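C-domain type II peptide synthetase (PDB 4ZNM) is a condensation-domain protein of the CoA-dependent acyltransferase superfamily, probably a free-standing (type II) component of a peptide synthetase system. Local coordinates at residues 151-156 with 166-171. Numbering follows the deposited sequence.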
loop_
_atom_site.group_PDB
_atom_site.type_symbol
_atom_site.label_atom_id
_atom_site.label_comp_id
_atom_site.label_asym_id
_atom_site.label_seq_id
_atom_site.Cartn_x
_atom_site.Cartn_y
_atom_site.Cartn_z
ATOM N N LEU A 151 -19.138 -4.043 1.285
ATOM C CA LEU A 151 -18.939 -2.621 1.457
ATOM C C LEU A 151 -17.590 -2.236 0.854
ATOM O O LEU A 151 -16.558 -2.781 1.278
ATOM C CB LEU A 151 -18.964 -2.252 2.931
ATOM C CG LEU A 151 -18.696 -0.757 3.184
ATOM C CD1 LEU A 151 -19.708 0.171 2.484
ATOM C CD2 LEU A 151 -18.611 -0.481 4.663
ATOM N N VAL A 152 -17.598 -1.327 -0.118
ATOM C CA VAL A 152 -16.356 -0.828 -0.721
ATOM C C VAL A 152 -16.081 0.600 -0.287
ATOM O O VAL A 152 -16.905 1.485 -0.453
ATOM C CB VAL A 152 -16.380 -0.866 -2.252
ATOM C CG1 VAL A 152 -15.041 -0.376 -2.835
ATOM C CG2 VAL A 152 -16.708 -2.274 -2.747
ATOM N N LEU A 153 -14.905 0.807 0.281
ATOM C CA LEU A 153 -14.444 2.144 0.567
ATOM C C LEU A 153 -13.309 2.573 -0.363
ATOM O O LEU A 153 -12.420 1.783 -0.744
ATOM C CB LEU A 153 -13.988 2.229 2.014
ATOM C CG LEU A 153 -14.999 1.762 3.065
ATOM C CD1 LEU A 153 -14.382 1.985 4.468
ATOM C CD2 LEU A 153 -16.332 2.499 2.899
ATOM N N ILE A 154 -13.332 3.845 -0.706
ATOM C CA ILE A 154 -12.269 4.436 -1.489
ATOM C C ILE A 154 -11.883 5.763 -0.884
ATOM O O ILE A 154 -12.726 6.557 -0.492
ATOM C CB ILE A 154 -12.681 4.593 -2.937
ATOM C CG1 ILE A 154 -11.531 5.199 -3.735
ATOM C CG2 ILE A 154 -13.940 5.399 -3.033
ATOM C CD1 ILE A 154 -11.797 5.203 -5.223
ATOM N N ALA A 155 -10.580 5.974 -0.796
ATOM C CA ALA A 155 -10.040 7.165 -0.173
ATOM C C ALA A 155 -8.821 7.616 -0.939
ATOM O O ALA A 155 -8.075 6.796 -1.485
ATOM C CB ALA A 155 -9.666 6.873 1.264
ATOM N N HIS A 156 -8.593 8.919 -0.951
ATOM C CA HIS A 156 -7.423 9.424 -1.615
ATOM C C HIS A 156 -6.190 8.990 -0.837
ATOM O O HIS A 156 -6.146 9.029 0.393
ATOM C CB HIS A 156 -7.466 10.938 -1.770
ATOM C CG HIS A 156 -6.614 11.404 -2.903
ATOM N ND1 HIS A 156 -5.263 11.653 -2.772
ATOM C CD2 HIS A 156 -6.906 11.579 -4.213
ATOM C CE1 HIS A 156 -4.766 11.991 -3.954
ATOM N NE2 HIS A 156 -5.746 11.953 -4.842
ATOM N N HIS A 166 -7.980 0.151 7.469
ATOM C CA HIS A 166 -8.422 -0.775 8.524
ATOM C C HIS A 166 -9.077 0.036 9.663
ATOM O O HIS A 166 -10.182 -0.303 10.106
ATOM C CB HIS A 166 -7.264 -1.605 9.004
ATOM C CG HIS A 166 -7.554 -2.383 10.243
ATOM N ND1 HIS A 166 -7.808 -3.740 10.227
ATOM C CD2 HIS A 166 -7.639 -1.999 11.544
ATOM C CE1 HIS A 166 -8.032 -4.158 11.461
ATOM N NE2 HIS A 166 -7.939 -3.121 12.279
ATOM N N VAL A 167 -8.445 1.135 10.084
ATOM C CA VAL A 167 -8.993 2.010 11.130
ATOM C C VAL A 167 -10.349 2.617 10.717
ATOM O O VAL A 167 -11.295 2.667 11.524
ATOM C CB VAL A 167 -7.988 3.124 11.513
ATOM C CG1 VAL A 167 -8.645 4.170 12.448
ATOM C CG2 VAL A 167 -6.739 2.521 12.220
ATOM N N ILE A 168 -10.476 3.054 9.464
ATOM C CA ILE A 168 -11.698 3.697 8.990
ATOM C C ILE A 168 -12.887 2.726 9.062
ATOM O O ILE A 168 -14.008 3.097 9.430
ATOM C CB ILE A 168 -11.508 4.211 7.574
ATOM C CG1 ILE A 168 -10.516 5.390 7.571
ATOM C CG2 ILE A 168 -12.866 4.644 6.943
ATOM C CD1 ILE A 168 -10.031 5.767 6.164
ATOM N N ALA A 169 -12.634 1.488 8.662
ATOM C CA ALA A 169 -13.655 0.469 8.624
ATOM C C ALA A 169 -14.069 0.137 10.058
ATOM O O ALA A 169 -15.262 0.025 10.358
ATOM C CB ALA A 169 -13.152 -0.766 7.884
ATOM N N ARG A 170 -13.090 0.053 10.955
ATOM C CA ARG A 170 -13.388 -0.305 12.344
ATOM C C ARG A 170 -14.210 0.791 12.985
ATOM O O ARG A 170 -15.245 0.527 13.623
ATOM C CB ARG A 170 -12.133 -0.558 13.172
ATOM C CG ARG A 170 -12.509 -0.834 14.639
ATOM C CD ARG A 170 -11.497 -0.449 15.604
ATOM N NE ARG A 170 -11.155 0.966 15.582
ATOM C CZ ARG A 170 -10.163 1.452 16.316
ATOM N NH1 ARG A 170 -9.499 0.619 17.098
ATOM N NH2 ARG A 170 -9.829 2.745 16.283
ATOM N N ASP A 171 -13.755 2.022 12.818
ATOM C CA ASP A 171 -14.447 3.164 13.375
ATOM C C ASP A 171 -15.867 3.255 12.809
ATOM O O ASP A 171 -16.809 3.523 13.541
ATOM C CB ASP A 171 -13.676 4.430 13.064
ATOM C CG ASP A 171 -12.381 4.572 13.892
ATOM O OD1 ASP A 171 -12.026 3.646 14.675
ATOM O OD2 ASP A 171 -11.731 5.633 13.747
#
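Leu-153 reaches from strand 148-156 to helix 162-180 and touches it with one methyl: Leu-153 CD1 lies 3.9 Å from CG2 of Ile-168. Leu-153 CD1 also comes to 4.5 Å from the CA of Ala-169, a loose approach to the helix backbone. The two side chains, leucine and isoleucine, pass alongside each other, pointing opposite ways, and do not meet end to end. On the helix side, chi1 of -69° sets CG2 of Ile-168 anti to the backbone N and leaves it to meet the leucine, while CG1 lies anti to the carbonyl carbon. Around this pair, Leu-153 is hydrogen-bonded through its backbone to Gly-50 of strand 47-55 and its side chain packs on Ala-139, while Ala-169 rests on Trp-52. Further along, Asp-171 OD1 accepts from Arg-170 NE at 3.0 Å and Arg-170 NH2 at 2.9 Å, a salt bridge within the helix; both nitrogens share the one oxygen, which lies close to the guanidinium plane. The ties outward are Asp-171 OD2 to Arg-73 and His-74, and Arg-170 NH2 to Asp-305. The strand runs into the helix after a short connection, and the helix packs across one face of the mixed sheet, an alpha/beta layer of the condensation-domain fold.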